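PDB 5VJC: protein mini spindles from Drosophila melanogaster, which probably binds tubulin through its TOG domains, which are built of HEAT repeats, to promote microtubule dynamics and mitotic spindle formation. Local coordinates for residues K25-T30 with E36-L41; R43-T48 with L89-K94; G174-G179 with L192-F197. All coordinates share one frame; numbering follows the deposited sequence.

Contact 1: residues K25-T30 with E36-L41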
loop_
_atom_site.group_PDB
_atom_site.type_symbol
_atom_site.label_atom_id
_atom_site.label_comp_id
_atom_site.label_asym_id
_atom_site.label_seq_id
_atom_site.Cartn_x
_atom_site.Cartn_y
_atom_site.Cartn_z
ATOM N N LYS A 25 3.289 23.753 -5.755
ATOM C CA LYS A 25 4.191 24.550 -4.925
ATOM C C LYS A 25 5.147 23.690 -4.099
ATOM O O LYS A 25 6.159 24.182 -3.589
ATOM C CB LYS A 25 3.384 25.462 -4.010
ATOM C CG LYS A 25 2.589 26.519 -4.784
ATOM C CD LYS A 25 1.756 27.375 -3.854
ATOM C CE LYS A 25 0.772 28.252 -4.633
ATOM N NZ LYS A 25 0.050 29.188 -3.722
ATOM N N VAL A 26 4.823 22.407 -3.966
ATOM C CA VAL A 26 5.706 21.464 -3.295
ATOM C C VAL A 26 5.744 20.192 -4.112
ATOM O O VAL A 26 4.831 19.923 -4.899
ATOM C CB VAL A 26 5.248 21.127 -1.866
ATOM C CG1 VAL A 26 5.256 22.378 -0.981
ATOM C CG2 VAL A 26 3.851 20.455 -1.913
ATOM N N LEU A 27 6.802 19.413 -3.927
ATOM C CA LEU A 27 6.944 18.143 -4.626
ATOM C C LEU A 27 5.750 17.235 -4.395
ATOM O O LEU A 27 5.274 17.091 -3.273
ATOM C CB LEU A 27 8.222 17.425 -4.181
ATOM C CG LEU A 27 9.504 18.159 -4.564
ATOM C CD1 LEU A 27 10.718 17.562 -3.880
ATOM C CD2 LEU A 27 9.669 18.121 -6.073
ATOM N N LYS A 28 5.263 16.619 -5.462
ATOM C CA LYS A 28 4.304 15.547 -5.294
ATOM C C LYS A 28 4.991 14.366 -4.600
ATOM O O LYS A 28 6.129 14.018 -4.925
ATOM C CB LYS A 28 3.718 15.139 -6.641
ATOM C CG LYS A 28 2.412 14.396 -6.527
ATOM C CD LYS A 28 1.985 13.878 -7.883
ATOM C CE LYS A 28 0.853 12.871 -7.752
ATOM N NZ LYS A 28 0.852 11.953 -8.928
ATOM N N TRP A 29 4.309 13.770 -3.625
ATOM C CA TRP A 29 4.896 12.679 -2.856
ATOM C C TRP A 29 4.910 11.373 -3.633
ATOM O O TRP A 29 4.113 10.463 -3.368
ATOM C CB TRP A 29 4.150 12.479 -1.543
ATOM C CG TRP A 29 4.966 11.716 -0.540
ATOM C CD1 TRP A 29 4.888 10.373 -0.251
ATOM C CD2 TRP A 29 6.003 12.254 0.306
ATOM N NE1 TRP A 29 5.802 10.055 0.733
ATOM C CE2 TRP A 29 6.500 11.190 1.085
ATOM C CE3 TRP A 29 6.547 13.539 0.480
ATOM C CZ2 TRP A 29 7.517 11.367 2.033
ATOM C CZ3 TRP A 29 7.575 13.711 1.421
ATOM C CH2 TRP A 29 8.049 12.629 2.178
ATOM N N THR A 30 5.827 11.284 -4.586
ATOM C CA THR A 30 5.968 10.107 -5.434
ATOM C C THR A 30 7.432 9.958 -5.808
ATOM O O THR A 30 8.087 10.943 -6.154
ATOM C CB THR A 30 5.110 10.205 -6.717
ATOM O OG1 THR A 30 5.485 9.158 -7.617
ATOM C CG2 THR A 30 5.334 11.538 -7.413
ATOM N N GLU A 36 16.709 13.300 -0.149
ATOM C CA GLU A 36 16.632 14.254 0.955
ATOM C C GLU A 36 15.625 15.383 0.707
ATOM O O GLU A 36 15.116 15.966 1.655
ATOM C CB GLU A 36 18.022 14.866 1.252
ATOM C CG GLU A 36 18.023 15.755 2.522
ATOM C CD GLU A 36 19.362 16.435 2.823
ATOM O OE1 GLU A 36 19.828 17.233 1.986
ATOM O OE2 GLU A 36 19.947 16.183 3.904
ATOM N N GLU A 37 15.341 15.699 -0.553
ATOM C CA GLU A 37 14.371 16.748 -0.834
ATOM C C GLU A 37 13.004 16.359 -0.274
ATOM O O GLU A 37 12.240 17.223 0.136
ATOM C CB GLU A 37 14.263 17.043 -2.334
ATOM C CG GLU A 37 13.785 15.881 -3.193
ATOM C CD GLU A 37 14.925 15.083 -3.823
ATOM O OE1 GLU A 37 16.049 15.072 -3.259
ATOM O OE2 GLU A 37 14.692 14.473 -4.892
ATOM N N PHE A 38 12.715 15.061 -0.216
ATOM C CA PHE A 38 11.441 14.623 0.344
ATOM C C PHE A 38 11.481 14.682 1.862
ATOM O O PHE A 38 10.530 15.103 2.490
ATOM C CB PHE A 38 11.081 13.226 -0.169
ATOM C CG PHE A 38 10.703 13.222 -1.631
ATOM C CD1 PHE A 38 9.442 13.634 -2.034
ATOM C CD2 PHE A 38 11.630 12.858 -2.604
ATOM C CE1 PHE A 38 9.098 13.660 -3.365
ATOM C CE2 PHE A 38 11.283 12.877 -3.945
ATOM C CZ PHE A 38 10.013 13.285 -4.322
ATOM N N THR A 39 12.606 14.312 2.454
ATOM C CA THR A 39 12.741 14.417 3.897
ATOM C C THR A 39 12.647 15.889 4.359
ATOM O O THR A 39 11.995 16.192 5.357
ATOM C CB THR A 39 14.065 13.775 4.341
ATOM O OG1 THR A 39 13.985 12.372 4.071
ATOM C CG2 THR A 39 14.302 13.982 5.815
ATOM N N GLU A 40 13.253 16.802 3.610
ATOM C CA GLU A 40 13.222 18.226 3.981
ATOM C C GLU A 40 11.837 18.833 3.819
ATOM O O GLU A 40 11.383 19.597 4.671
ATOM C CB GLU A 40 14.242 19.027 3.162
ATOM C CG GLU A 40 15.687 18.697 3.536
ATOM C CD GLU A 40 15.860 18.550 5.046
ATOM O OE1 GLU A 40 15.546 19.524 5.774
ATOM O OE2 GLU A 40 16.276 17.453 5.502
ATOM N N LEU A 41 11.160 18.495 2.731
ATOM C CA LEU A 41 9.761 18.913 2.556
ATOM C C LEU A 41 8.877 18.434 3.712
ATOM O O LEU A 41 8.136 19.215 4.320
ATOM C CB LEU A 41 9.214 18.383 1.227
ATOM C CG LEU A 41 7.696 18.475 1.068
ATOM C CD1 LEU A 41 7.286 19.947 0.977
ATOM C CD2 LEU A 41 7.265 17.714 -0.161
#
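F38 points its ring edge at the face of W29 in a T-shaped pair: the planes stand at 86° and the F38 centroid is 5.5 Å from that of the six-membered ring of the indole. The touching edge atom is F38 CD1, 3.8 Å from W29 CE3 and off-centre toward the rim of the indole. The rim of W29 also serves as a contact surface, since its CZ3 reaches the backbone O of F38 at 3.4 Å, close to the indole plane. Other loop residues also enclose the phenyl ring. L27 CD1 sits over one face, and K28 O lies in the ring plane at the edge, 3.4 Å from F38 CE1. L27 CD1 continues onto the aliphatic part of E37, touching CG at 3.6 Å. One helical turn on, L41 spreads its two methyls: CD1 packs on V26 CB at 3.7 Å, while CD2 faces the backbone O and CB of L27. With alanine in place of F38, the W29 face would probably lose its aromatic partner and a gap would open between L27 and the indole.

Further out, the loop is held in shape by its own turn and by neighbours. T30 N bonds to K28 O at 2.8 Å, making W29 the centre of an inverse gamma turn, and W29 CG lies anti to its own N (chi1 -161°), which carries the indole toward F38. W29 NE1 is tied to T97 OG1 and W29 N to E21 OE2, while F31 adds a third aromatic ring. The result is a small aromatic cluster by which an irregular linker folds back on the start of helix 36-48 within an all-helical HEAT-repeat TOG domain.

Contact 2: residues R43-T48 with L89-K94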
loop_
_atom_site.group_PDB
_atom_site.type_symbol
_atom_site.label_atom_id
_atom_site.label_comp_id
_atom_site.label_asym_id
_atom_site.label_seq_id
_atom_site.Cartn_x
_atom_site.Cartn_y
_atom_site.Cartn_z
ATOM N N ARG A 43 9.681 17.494 6.733
ATOM C CA ARG A 43 10.040 18.127 7.991
ATOM C C ARG A 43 9.529 19.585 8.023
ATOM O O ARG A 43 8.979 20.033 9.023
ATOM C CB ARG A 43 11.553 18.071 8.221
ATOM C CG ARG A 43 11.944 18.596 9.605
ATOM C CD ARG A 43 13.463 18.515 9.908
ATOM N NE ARG A 43 13.670 18.889 11.309
ATOM C CZ ARG A 43 14.496 18.270 12.154
ATOM N NH1 ARG A 43 15.236 17.240 11.741
ATOM N NH2 ARG A 43 14.585 18.692 13.415
ATOM N N ASP A 44 9.693 20.300 6.914
ATOM C CA ASP A 44 9.122 21.650 6.763
ATOM C C ASP A 44 7.622 21.681 7.054
ATOM O O ASP A 44 7.141 22.505 7.843
ATOM C CB ASP A 44 9.381 22.172 5.349
ATOM C CG ASP A 44 10.792 22.736 5.181
ATOM O OD1 ASP A 44 11.574 22.652 6.150
ATOM O OD2 ASP A 44 11.126 23.251 4.084
ATOM N N GLN A 45 6.879 20.767 6.429
ATOM C CA GLN A 45 5.430 20.712 6.602
ATOM C C GLN A 45 5.033 20.361 8.022
ATOM O O GLN A 45 4.033 20.863 8.524
ATOM C CB GLN A 45 4.802 19.704 5.641
ATOM C CG GLN A 45 4.824 20.156 4.184
ATOM C CD GLN A 45 4.170 19.138 3.281
ATOM O OE1 GLN A 45 4.313 17.923 3.491
ATOM N NE2 GLN A 45 3.428 19.613 2.285
ATOM N N MET A 46 5.801 19.491 8.673
ATOM C CA MET A 46 5.475 19.143 10.057
ATOM C C MET A 46 5.745 20.337 10.970
ATOM O O MET A 46 4.999 20.582 11.925
ATOM C CB MET A 46 6.275 17.939 10.536
ATOM C CG MET A 46 5.757 16.593 10.021
ATOM S SD MET A 46 6.800 15.310 10.700
ATOM C CE MET A 46 6.011 13.845 9.980
ATOM N N MET A 47 6.832 21.049 10.681
ATOM C CA MET A 47 7.160 22.288 11.396
ATOM C C MET A 47 5.974 23.239 11.338
ATOM O O MET A 47 5.401 23.605 12.360
ATOM C CB MET A 47 8.400 22.961 10.793
ATOM C CG MET A 47 9.712 22.293 11.118
ATOM S SD MET A 47 10.172 22.456 12.853
ATOM C CE MET A 47 11.742 21.576 12.877
ATOM N N THR A 48 5.602 23.601 10.117
ATOM C CA THR A 48 4.458 24.477 9.844
ATOM C C THR A 48 3.163 24.011 10.509
ATOM O O THR A 48 2.344 24.832 10.940
ATOM C CB THR A 48 4.250 24.597 8.330
ATOM O OG1 THR A 48 5.434 25.154 7.739
ATOM C CG2 THR A 48 3.038 25.456 7.985
ATOM N N LEU A 89 -3.025 13.283 9.391
ATOM C CA LEU A 89 -2.898 11.949 8.797
ATOM C C LEU A 89 -1.915 11.890 7.634
ATOM O O LEU A 89 -1.109 10.956 7.533
ATOM C CB LEU A 89 -4.270 11.448 8.311
ATOM C CG LEU A 89 -4.284 10.064 7.638
ATOM C CD1 LEU A 89 -3.801 8.942 8.598
ATOM C CD2 LEU A 89 -5.692 9.749 7.051
ATOM N N ASP A 90 -2.013 12.874 6.744
ATOM C CA ASP A 90 -1.190 12.905 5.539
ATOM C C ASP A 90 0.307 12.959 5.886
ATOM O O ASP A 90 1.128 12.273 5.248
ATOM C CB ASP A 90 -1.610 14.091 4.634
ATOM C CG ASP A 90 -1.432 15.464 5.315
ATOM O OD1 ASP A 90 -1.902 15.641 6.461
ATOM O OD2 ASP A 90 -0.816 16.367 4.691
ATOM N N LEU A 91 0.662 13.728 6.918
ATOM C CA LEU A 91 2.052 13.822 7.373
ATOM C C LEU A 91 2.524 12.493 7.966
ATOM O O LEU A 91 3.656 12.065 7.740
ATOM C CB LEU A 91 2.210 14.928 8.433
ATOM C CG LEU A 91 1.743 16.318 7.969
ATOM C CD1 LEU A 91 1.750 17.334 9.134
ATOM C CD2 LEU A 91 2.672 16.757 6.857
ATOM N N ILE A 92 1.662 11.866 8.750
ATOM C CA ILE A 92 2.032 10.608 9.406
ATOM C C ILE A 92 2.174 9.476 8.381
ATOM O O ILE A 92 3.107 8.668 8.481
ATOM C CB ILE A 92 1.013 10.201 10.482
ATOM C CG1 ILE A 92 0.991 11.235 11.620
ATOM C CG2 ILE A 92 1.346 8.834 11.051
ATOM C CD1 ILE A 92 2.359 11.544 12.182
ATOM N N LEU A 93 1.265 9.426 7.402
ATOM C CA LEU A 93 1.369 8.436 6.332
ATOM C C LEU A 93 2.674 8.645 5.566
ATOM O O LEU A 93 3.392 7.673 5.296
ATOM C CB LEU A 93 0.158 8.487 5.377
ATOM C CG LEU A 93 -1.195 8.066 5.983
ATOM C CD1 LEU A 93 -2.334 8.234 4.991
ATOM C CD2 LEU A 93 -1.155 6.593 6.528
ATOM N N LYS A 94 2.991 9.903 5.237
ATOM C CA LYS A 94 4.249 10.219 4.547
ATOM C C LYS A 94 5.463 9.773 5.338
ATOM O O LYS A 94 6.419 9.236 4.765
ATOM C CB LYS A 94 4.374 11.717 4.259
ATOM C CG LYS A 94 3.518 12.208 3.100
ATOM C CD LYS A 94 3.607 13.735 2.931
ATOM C CE LYS A 94 2.824 14.168 1.694
ATOM N NZ LYS A 94 2.908 15.642 1.457
HETATM O O HOH W 1 1.528 18.222 0.593
#
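The flat carboxamide of Q45 turns its OE1 to K94 and its NE2 to a water, while methyl CD2 of L91 lies out of the amide plane. K94 NZ donates to Q45 OE1 over 3.4 Å, a weak bond. The water ties the other amide atom to the same ammonium: it accepts from Q45 NE2 at 2.9 Å and, weakly, from K94 NZ at 3.1 Å. This pattern favours the orientation with the O turned to the lysine and the NH2 to the water. The lysine reaches this place fully stretched, every torsion beyond CG near 180°, and its chain meets that of Q45 at about a right angle.

Beneath the polar end the contact is greasy. L91 places one methyl against each of two consecutive residues: CD2 on Q45 CB at 3.8 Å, and CD1 on M46 CG at 4.2 Å, a looser touch. M46 runs past L91 in the opposite direction, its chain extended so that the terminal CE ends 3.7 Å from L91 O.

M46 and L91 are also where the two backbones come nearest, with CA atoms 6.9 Å apart. The helix segments run nearly antiparallel, at 149°, but their axes stay 10.6 Å apart, a spacing bridged by long side chains. R17 of helix 13-22 lies against both Q45 and L91 and forms a salt bridge with D90; E21 of the same helix touches K94.

All four touching residues are buried, yet both bonds made here by the charged amine are weak, while that from Q45 NE2 to the water is of ordinary length. Q45 and the water probably share in solvating the buried ammonium, and the nearby E21 may help to offset its charge.

Contact 3: residues G174-G179 with L192-F197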
loop_
_atom_site.group_PDB
_atom_site.type_symbol
_atom_site.label_atom_id
_atom_site.label_comp_id
_atom_site.label_asym_id
_atom_site.label_seq_id
_atom_site.Cartn_x
_atom_site.Cartn_y
_atom_site.Cartn_z
ATOM N N GLY A 174 -5.448 -1.068 -9.187
ATOM C CA GLY A 174 -4.442 -0.472 -10.048
ATOM C C GLY A 174 -3.037 -0.470 -9.451
ATOM O O GLY A 174 -2.084 -0.841 -10.128
ATOM N N TYR A 175 -2.895 -0.047 -8.197
ATOM C CA TYR A 175 -1.571 -0.067 -7.542
ATOM C C TYR A 175 -1.001 -1.476 -7.368
ATOM O O TYR A 175 0.202 -1.698 -7.521
ATOM C CB TYR A 175 -1.645 0.620 -6.185
ATOM C CG TYR A 175 -1.766 2.127 -6.289
ATOM C CD1 TYR A 175 -0.808 2.871 -6.974
ATOM C CD2 TYR A 175 -2.816 2.801 -5.697
ATOM C CE1 TYR A 175 -0.906 4.262 -7.078
ATOM C CE2 TYR A 175 -2.923 4.186 -5.787
ATOM C CZ TYR A 175 -1.959 4.909 -6.483
ATOM O OH TYR A 175 -2.042 6.278 -6.574
ATOM N N VAL A 176 -1.862 -2.435 -7.051
ATOM C CA VAL A 176 -1.423 -3.815 -6.962
ATOM C C VAL A 176 -0.947 -4.328 -8.310
ATOM O O VAL A 176 0.099 -5.003 -8.379
ATOM C CB VAL A 176 -2.533 -4.745 -6.436
ATOM C CG1 VAL A 176 -2.025 -6.213 -6.461
ATOM C CG2 VAL A 176 -2.893 -4.331 -5.021
ATOM N N MET A 177 -1.706 -4.006 -9.365
ATOM C CA MET A 177 -1.323 -4.341 -10.744
ATOM C C MET A 177 0.123 -3.889 -11.091
ATOM O O MET A 177 0.837 -4.575 -11.829
ATOM C CB MET A 177 -2.305 -3.713 -11.749
ATOM C CG MET A 177 -3.644 -4.462 -11.911
ATOM S SD MET A 177 -3.458 -6.187 -12.488
ATOM C CE MET A 177 -2.802 -5.928 -14.134
ATOM N N GLU A 178 0.547 -2.745 -10.558
ATOM C CA GLU A 178 1.893 -2.218 -10.856
ATOM C C GLU A 178 2.957 -3.143 -10.331
ATOM O O GLU A 178 4.057 -3.208 -10.880
ATOM C CB GLU A 178 2.097 -0.826 -10.256
ATOM C CG GLU A 178 1.318 0.260 -10.950
ATOM C CD GLU A 178 1.598 0.299 -12.448
ATOM O OE1 GLU A 178 2.790 0.358 -12.836
ATOM O OE2 GLU A 178 0.626 0.246 -13.240
ATOM N N GLY A 179 2.604 -3.890 -9.283
ATOM C CA GLY A 179 3.508 -4.831 -8.654
ATOM C C GLY A 179 3.906 -5.976 -9.561
ATOM O O GLY A 179 4.911 -6.624 -9.311
ATOM N N LEU A 192 0.153 -10.939 -7.211
ATOM C CA LEU A 192 -0.799 -11.831 -7.889
ATOM C C LEU A 192 -1.844 -12.439 -6.932
ATOM O O LEU A 192 -3.039 -12.406 -7.229
ATOM C CB LEU A 192 -0.055 -12.944 -8.624
ATOM C CG LEU A 192 0.620 -12.498 -9.925
ATOM C CD1 LEU A 192 1.736 -13.491 -10.347
ATOM C CD2 LEU A 192 -0.415 -12.293 -11.035
ATOM N N ASP A 193 -1.400 -12.968 -5.790
ATOM C CA ASP A 193 -2.312 -13.466 -4.751
ATOM C C ASP A 193 -3.284 -12.368 -4.262
ATOM O O ASP A 193 -4.453 -12.636 -3.978
ATOM C CB ASP A 193 -1.525 -14.027 -3.545
ATOM C CG ASP A 193 -0.805 -15.348 -3.856
ATOM O OD1 ASP A 193 -1.044 -15.938 -4.928
ATOM O OD2 ASP A 193 0.007 -15.793 -3.015
ATOM N N GLU A 194 -2.807 -11.135 -4.157
ATOM C CA GLU A 194 -3.684 -10.049 -3.739
ATOM C C GLU A 194 -4.719 -9.750 -4.821
ATOM O O GLU A 194 -5.893 -9.511 -4.519
ATOM C CB GLU A 194 -2.864 -8.796 -3.390
ATOM C CG GLU A 194 -3.651 -7.788 -2.533
ATOM C CD GLU A 194 -4.053 -8.348 -1.164
ATOM O OE1 GLU A 194 -3.519 -9.403 -0.736
ATOM O OE2 GLU A 194 -4.877 -7.709 -0.487
ATOM N N LEU A 195 -4.306 -9.787 -6.086
ATOM C CA LEU A 195 -5.261 -9.593 -7.167
ATOM C C LEU A 195 -6.373 -10.645 -7.084
ATOM O O LEU A 195 -7.550 -10.332 -7.278
ATOM C CB LEU A 195 -4.566 -9.640 -8.531
ATOM C CG LEU A 195 -3.593 -8.468 -8.796
ATOM C CD1 LEU A 195 -2.648 -8.743 -9.972
ATOM C CD2 LEU A 195 -4.349 -7.129 -8.999
ATOM N N THR A 196 -5.993 -11.874 -6.765
ATOM C CA THR A 196 -6.955 -12.969 -6.630
ATOM C C THR A 196 -7.941 -12.659 -5.500
ATOM O O THR A 196 -9.156 -12.830 -5.660
ATOM C CB THR A 196 -6.248 -14.315 -6.357
ATOM O OG1 THR A 196 -5.269 -14.564 -7.372
ATOM C CG2 THR A 196 -7.258 -15.486 -6.312
ATOM N N PHE A 197 -7.420 -12.191 -4.365
ATOM C CA PHE A 197 -8.288 -11.825 -3.251
ATOM C C PHE A 197 -9.267 -10.719 -3.662
ATOM O O PHE A 197 -10.472 -10.795 -3.395
ATOM C CB PHE A 197 -7.464 -11.388 -2.031
ATOM C CG PHE A 197 -8.278 -10.671 -0.982
ATOM C CD1 PHE A 197 -8.995 -11.389 -0.031
ATOM C CD2 PHE A 197 -8.341 -9.288 -0.960
ATOM C CE1 PHE A 197 -9.752 -10.723 0.925
ATOM C CE2 PHE A 197 -9.094 -8.623 -0.005
ATOM C CZ PHE A 197 -9.791 -9.347 0.941
#
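V176 accepts the amide of G179 on its backbone O at 2.9 Å, while its side chain turns to the neighbouring helix and meets L195. The bond links residues three apart rather than four, and just before it E178 N is shared between G174 O at 3.3 Å and, weakly, Y175 O.

Across the interface everything is apolar. V176 CG1, anti to the backbone N (chi1 176°), presses on L195 CD2 at 3.6 Å and more lightly on E194 CB. M177 starts out pointing away, but bends at chi2 and chi3 bring its sulfur round: SD comes to 3.7 Å from L195 CD1 and touches CD2 equally closely, the two side chains crossing at about a right angle. L195 CD2 is thus wedged between a valine methyl and a thioether. E194 lends only its base here; its carboxylate leads off to a salt bridge with R161.

Outside the pair, I215 and L180 pack on L195, and L142 on V176, extending the apolar packing to neighbouring parts of the fold. The segments run nearly antiparallel, at 154°, their axes 9.4 Å apart. Such close antiparallel packing of consecutive helices, with further helices stacked alongside, is characteristic of the HEAT-repeat array that makes up a TOG domain.

In the fold
Contacts 1 and 2 share helix 36-48 and adjoin one another: W29 CZ2 of the first lies 3.6 Å from K94 O of the second, so the linker indole backs onto the helix that carries the buried lysine. Contact 3 is on the opposite side of the chain's centre, its own centre about 27 Å from that of contact 1 and 29 Å from that of contact 2. Contact 1, partly buried, relies on aromatic rings and loop carbonyls; contact 2, buried, mixes leucine and methionine packing with a hydrated amide–amine link. Contact 3, also buried and closest of the three to the chain's centre, joins its two segments through aliphatic and sulfur contacts.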